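RING finger protein unkempt homolog (PDB 5ELH) binds RNA in a sequence-specific way through clustered CCCH zinc fingers and represses translation, controlling the early shape of cortical neurons in the embryo. Local coordinates at residues P130-I134 / R135-A139; G85-E88 / R89-L93. All blocks are in the same frame, centred on the assembly; numbering follows the deposited sequence.

Coming from the N terminus, the chain first runs through helix 3-10 and two zinc sites, the second completed by His81, before it reaches contact 2, where residues 85-93 enter, form and leave the short helix 87-90. The third zinc site follows, and contact 1 then starts helix 134-142 near the C-terminal end. Both contacts are local, contact 1 at a helix start and contact 2 spanning a whole short helix, in series, neither nested nor crossed, with centres about 17 Å apart. They still meet: Val131 N comes 3.2 Å from Leu93 O, a probable hydrogen bond that brings the lead-in to the last helix back beside the exit of helix 87-90, closing a loop round the third zinc site.

Contact 1 of 2, residues P130-I134 / R135-A139; sequences PVYDI and RELQA
Asp133 and Arg135 meet at the start of helix 134-142, their side chains crossing at a slant, a charged pair combined with an N-cap. With CG anti to the backbone N (chi1 -175°), the Asp133 carboxylate is carried back over the helix start, where OD1 accepts from Arg135 N at 2.7 Å through its anti lone pair. The Arg135 chain bends at chi3 and brings its guanidinium side-on to the same carboxylate: NE reaches Asp133 OD1 at 2.9 Å, nearly straight, and NH2 reaches Asp133 OD2 at 2.8 Å. Both oxygens lie close to the guanidinium plane, but the flat groups are twisted 39° apart, so both nitrogens come in from outside the carboxylate plane, NH2 on the syn side of OD2. Phe53 N gives OD2 a further hydrogen bond.

On another side of the turn, Tyr132 lays CB against Leu137 CD2 at 3.6 Å, the two side chains crossing at about a right angle. Glu136 brings its carboxylate to the ring edge, OE1 3.7 Å from Tyr132 CD1 and the planes perpendicular, while its OE2 forms a salt bridge with Arg94.

Shortening Asp133 to an alanine is likely to leave Arg135 N without its cap and its guanidinium without its anion. As built, the buried carboxylate is answered by three nitrogens across the turn, and its negative charge probably interacts favourably with the positive end of the helix dipole.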
loop_
_atom_site.group_PDB
_atom_site.type_symbol
_atom_site.label_atom_id
_atom_site.label_comp_id
_atom_site.label_asym_id
_atom_site.label_seq_id
_atom_site.Cartn_x
_atom_site.Cartn_y
_atom_site.Cartn_z
ATOM N N PRO A 130 -7.932 13.858 14.629
ATOM C CA PRO A 130 -7.654 14.505 13.352
ATOM C C PRO A 130 -6.181 14.866 13.174
ATOM O O PRO A 130 -5.425 14.934 14.146
ATOM C CB PRO A 130 -8.530 15.765 13.394
ATOM C CG PRO A 130 -9.058 15.868 14.767
ATOM C CD PRO A 130 -9.004 14.531 15.377
ATOM N N VAL A 131 -5.777 15.033 11.918
ATOM C CA VAL A 131 -4.527 15.713 11.578
ATOM C C VAL A 131 -4.948 17.093 11.091
ATOM O O VAL A 131 -5.827 17.205 10.245
ATOM C CB VAL A 131 -3.758 14.987 10.457
ATOM C CG1 VAL A 131 -2.619 15.861 9.898
ATOM C CG2 VAL A 131 -3.212 13.662 10.958
ATOM N N TYR A 132 -4.327 18.138 11.626
ATOM C CA TYR A 132 -4.720 19.496 11.309
ATOM C C TYR A 132 -3.646 20.181 10.465
ATOM O O TYR A 132 -2.450 19.970 10.683
ATOM C CB TYR A 132 -4.898 20.299 12.596
ATOM C CG TYR A 132 -6.047 19.873 13.494
ATOM C CD1 TYR A 132 -7.343 20.294 13.239
ATOM C CD2 TYR A 132 -5.824 19.097 14.622
ATOM C CE1 TYR A 132 -8.394 19.937 14.072
ATOM C CE2 TYR A 132 -6.870 18.735 15.466
ATOM C CZ TYR A 132 -8.149 19.163 15.185
ATOM O OH TYR A 132 -9.199 18.806 16.006
ATOM N N ASP A 133 -4.090 20.998 9.516
ATOM C CA ASP A 133 -3.218 21.938 8.795
ATOM C C ASP A 133 -2.667 22.964 9.803
ATOM O O ASP A 133 -3.407 23.451 10.664
ATOM C CB ASP A 133 -4.039 22.638 7.709
ATOM C CG ASP A 133 -3.206 23.539 6.813
ATOM O OD1 ASP A 133 -2.710 24.576 7.302
ATOM O OD2 ASP A 133 -3.077 23.233 5.609
ATOM N N ILE A 134 -1.378 23.277 9.708
ATOM C CA ILE A 134 -0.746 24.221 10.630
ATOM C C ILE A 134 -1.549 25.529 10.714
ATOM O O ILE A 134 -1.622 26.154 11.781
ATOM C CB ILE A 134 0.743 24.501 10.259
ATOM C CG1 ILE A 134 1.419 25.420 11.293
ATOM C CG2 ILE A 134 0.844 25.106 8.873
ATOM C CD1 ILE A 134 1.570 24.808 12.668
ATOM N N ARG A 135 -2.184 25.920 9.611
ATOM C CA ARG A 135 -3.047 27.097 9.623
ATOM C C ARG A 135 -4.221 26.936 10.577
ATOM O O ARG A 135 -4.519 27.848 11.351
ATOM C CB ARG A 135 -3.557 27.421 8.226
ATOM C CG ARG A 135 -2.516 28.101 7.375
ATOM C CD ARG A 135 -2.899 28.099 5.921
ATOM N NE ARG A 135 -2.903 26.750 5.365
ATOM C CZ ARG A 135 -3.006 26.487 4.071
ATOM N NH1 ARG A 135 -3.128 27.486 3.209
ATOM N NH2 ARG A 135 -2.989 25.235 3.648
ATOM N N GLU A 136 -4.882 25.785 10.540
ATOM C CA GLU A 136 -6.037 25.590 11.409
ATOM C C GLU A 136 -5.594 25.535 12.869
ATOM O O GLU A 136 -6.294 26.030 13.759
ATOM C CB GLU A 136 -6.832 24.342 11.030
ATOM C CG GLU A 136 -8.179 24.302 11.736
ATOM C CD GLU A 136 -9.022 23.096 11.366
ATOM O OE1 GLU A 136 -8.612 22.330 10.465
ATOM O OE2 GLU A 136 -10.093 22.912 11.995
ATOM N N LEU A 137 -4.426 24.955 13.118
ATOM C CA LEU A 137 -3.873 24.942 14.468
ATOM C C LEU A 137 -3.676 26.366 15.004
ATOM O O LEU A 137 -3.890 26.626 16.192
ATOM C CB LEU A 137 -2.553 24.163 14.514
ATOM C CG LEU A 137 -2.656 22.650 14.293
ATOM C CD1 LEU A 137 -1.274 22.028 14.161
ATOM C CD2 LEU A 137 -3.426 21.976 15.431
ATOM N N GLN A 138 -3.274 27.291 14.131
ATOM C CA GLN A 138 -3.070 28.677 14.548
ATOM C C GLN A 138 -4.390 29.340 14.898
ATOM O O GLN A 138 -4.510 29.986 15.930
ATOM C CB GLN A 138 -2.391 29.494 13.447
ATOM C CG GLN A 138 -0.891 29.330 13.376
ATOM C CD GLN A 138 -0.264 30.239 12.338
ATOM O OE1 GLN A 138 -0.066 31.434 12.582
ATOM N NE2 GLN A 138 0.050 29.678 11.167
ATOM N N ALA A 139 -5.380 29.179 14.027
ATOM C CA ALA A 139 -6.666 29.830 14.226
ATOM C C ALA A 139 -7.391 29.236 15.430
ATOM O O ALA A 139 -8.062 29.955 16.169
ATOM C CB ALA A 139 -7.516 29.705 12.981
#

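Contact 2 of 2, residues G85-E88 / R89-L93; sequences GDTE and RRYHL
Asp86 and Arg89 run out alongside each other at the N-terminal end of the short helix 87-90, in the link between the second and third CCCH zinc sites. Asp86 holds the N-cap position but makes no direct capping bond; water 1 stands in, donating to Asp86 OD1 and accepting from Arg89 N at 3.1 Å. Tyr60 OH also bonds OD1.

Arg89 can be followed outward. Its CB sits 3.8 Å from Asp86 OD1, packed beside the carboxylate. CG stands anti to the backbone N (chi1 172°); CG and CD lead away from the carboxylate without touching it, and the bends at chi2 and chi3 turn NE back to 4.6 Å from Asp86 OD2, too far for a salt bridge. At the tip, NH2 donates to water 2, which donates to Asp86 OD2, while NH1 reaches away to a salt bridge with Asp58 and a hydrogen bond to Pro57 O. The two charged groups are joined through water, carboxylate and guanidinium planes 52° apart.

Farther round the turn, Arg90 N bonds Asp86 O, and the Arg90 side chain runs back past the helix start, bringing CD to 3.3 Å from Gly85 O. The Tyr91 side chain crosses that of Thr87 obliquely, ring edge turned to the threonine backbone, and sends OH to His117 O; CD1 comes within 3.2 Å of Thr87 O, the same oxygen that accepts from Tyr91 N.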
loop_
_atom_site.group_PDB
_atom_site.type_symbol
_atom_site.label_atom_id
_atom_site.label_comp_id
_atom_site.label_asym_id
_atom_site.label_seq_id
_atom_site.Cartn_x
_atom_site.Cartn_y
_atom_site.Cartn_z
ATOM N N GLY A 85 -19.419 10.364 -4.033
ATOM C CA GLY A 85 -19.485 9.945 -2.646
ATOM C C GLY A 85 -18.709 10.859 -1.716
ATOM O O GLY A 85 -18.588 10.567 -0.527
ATOM N N ASP A 86 -18.183 11.954 -2.266
ATOM C CA ASP A 86 -17.464 12.962 -1.491
ATOM C C ASP A 86 -16.273 12.334 -0.791
ATOM O O ASP A 86 -15.948 12.668 0.360
ATOM C CB ASP A 86 -18.405 13.606 -0.470
ATOM C CG ASP A 86 -17.957 14.990 -0.033
ATOM O OD1 ASP A 86 -17.076 15.600 -0.694
ATOM O OD2 ASP A 86 -18.515 15.480 0.976
ATOM N N THR A 87 -15.601 11.439 -1.507
ATOM C CA THR A 87 -14.569 10.613 -0.897
ATOM C C THR A 87 -13.251 11.329 -0.598
ATOM O O THR A 87 -12.493 10.856 0.241
ATOM C CB THR A 87 -14.277 9.350 -1.732
ATOM O OG1 THR A 87 -13.913 9.721 -3.063
ATOM C CG2 THR A 87 -15.505 8.435 -1.769
ATOM N N GLU A 88 -12.950 12.446 -1.261
ATOM C CA GLU A 88 -11.717 13.148 -0.924
ATOM C C GLU A 88 -11.826 13.755 0.476
ATOM O O GLU A 88 -10.864 13.745 1.237
ATOM C CB GLU A 88 -11.335 14.209 -1.970
ATOM C CG GLU A 88 -10.672 13.599 -3.202
ATOM C CD GLU A 88 -9.878 14.606 -4.033
ATOM O OE1 GLU A 88 -9.961 15.831 -3.771
ATOM O OE2 GLU A 88 -9.149 14.154 -4.937
ATOM N N ARG A 89 -13.000 14.268 0.819
ATOM C CA ARG A 89 -13.205 14.861 2.138
ATOM C C ARG A 89 -13.317 13.780 3.207
ATOM O O ARG A 89 -12.711 13.873 4.268
ATOM C CB ARG A 89 -14.473 15.718 2.133
ATOM C CG ARG A 89 -14.879 16.231 3.497
ATOM C CD ARG A 89 -14.879 17.727 3.620
ATOM N NE ARG A 89 -16.229 18.233 3.794
ATOM C CZ ARG A 89 -16.569 19.244 4.587
ATOM N NH1 ARG A 89 -15.658 19.900 5.287
ATOM N NH2 ARG A 89 -17.843 19.597 4.677
ATOM N N ARG A 90 -14.093 12.749 2.911
ATOM C CA ARG A 90 -14.406 11.725 3.897
ATOM C C ARG A 90 -13.196 10.876 4.291
ATOM O O ARG A 90 -13.140 10.346 5.400
ATOM C CB ARG A 90 -15.544 10.847 3.370
ATOM C CG ARG A 90 -16.916 11.514 3.475
ATOM C CD ARG A 90 -18.009 10.773 2.702
ATOM N NE ARG A 90 -18.055 9.337 2.985
ATOM C CZ ARG A 90 -18.777 8.771 3.951
ATOM N NH1 ARG A 90 -19.522 9.515 4.765
ATOM N NH2 ARG A 90 -18.749 7.451 4.113
ATOM N N TYR A 91 -12.233 10.739 3.386
ATOM C CA TYR A 91 -11.038 9.939 3.646
ATOM C C TYR A 91 -9.801 10.821 3.806
ATOM O O TYR A 91 -8.666 10.349 3.738
ATOM C CB TYR A 91 -10.862 8.873 2.564
ATOM C CG TYR A 91 -12.029 7.910 2.599
ATOM C CD1 TYR A 91 -13.176 8.160 1.859
ATOM C CD2 TYR A 91 -12.015 6.802 3.432
ATOM C CE1 TYR A 91 -14.253 7.316 1.905
ATOM C CE2 TYR A 91 -13.085 5.953 3.489
ATOM C CZ TYR A 91 -14.210 6.212 2.725
ATOM O OH TYR A 91 -15.300 5.371 2.769
ATOM N N HIS A 92 -10.048 12.096 4.059
ATOM C CA HIS A 92 -8.984 13.065 4.314
ATOM C C HIS A 92 -8.390 12.847 5.706
ATOM O O HIS A 92 -9.096 12.435 6.646
ATOM C CB HIS A 92 -9.553 14.481 4.211
ATOM C CG HIS A 92 -8.537 15.539 3.903
ATOM N ND1 HIS A 92 -7.585 15.952 4.812
ATOM C CD2 HIS A 92 -8.349 16.292 2.794
ATOM C CE1 HIS A 92 -6.837 16.896 4.265
ATOM N NE2 HIS A 92 -7.289 17.130 3.047
ATOM N N LEU A 93 -7.092 13.113 5.825
ATOM C CA LEU A 93 -6.376 13.039 7.105
ATOM C C LEU A 93 -7.054 13.853 8.208
ATOM O O LEU A 93 -7.032 13.479 9.377
ATOM C CB LEU A 93 -4.928 13.510 6.926
ATOM C CG LEU A 93 -4.001 12.503 6.239
ATOM C CD1 LEU A 93 -2.745 13.186 5.705
ATOM C CD2 LEU A 93 -3.647 11.371 7.191
HETATM O O HOH W 1 -14.758 15.186 -1.597
HETATM O O HOH W 2 -19.127 17.247 3.135
#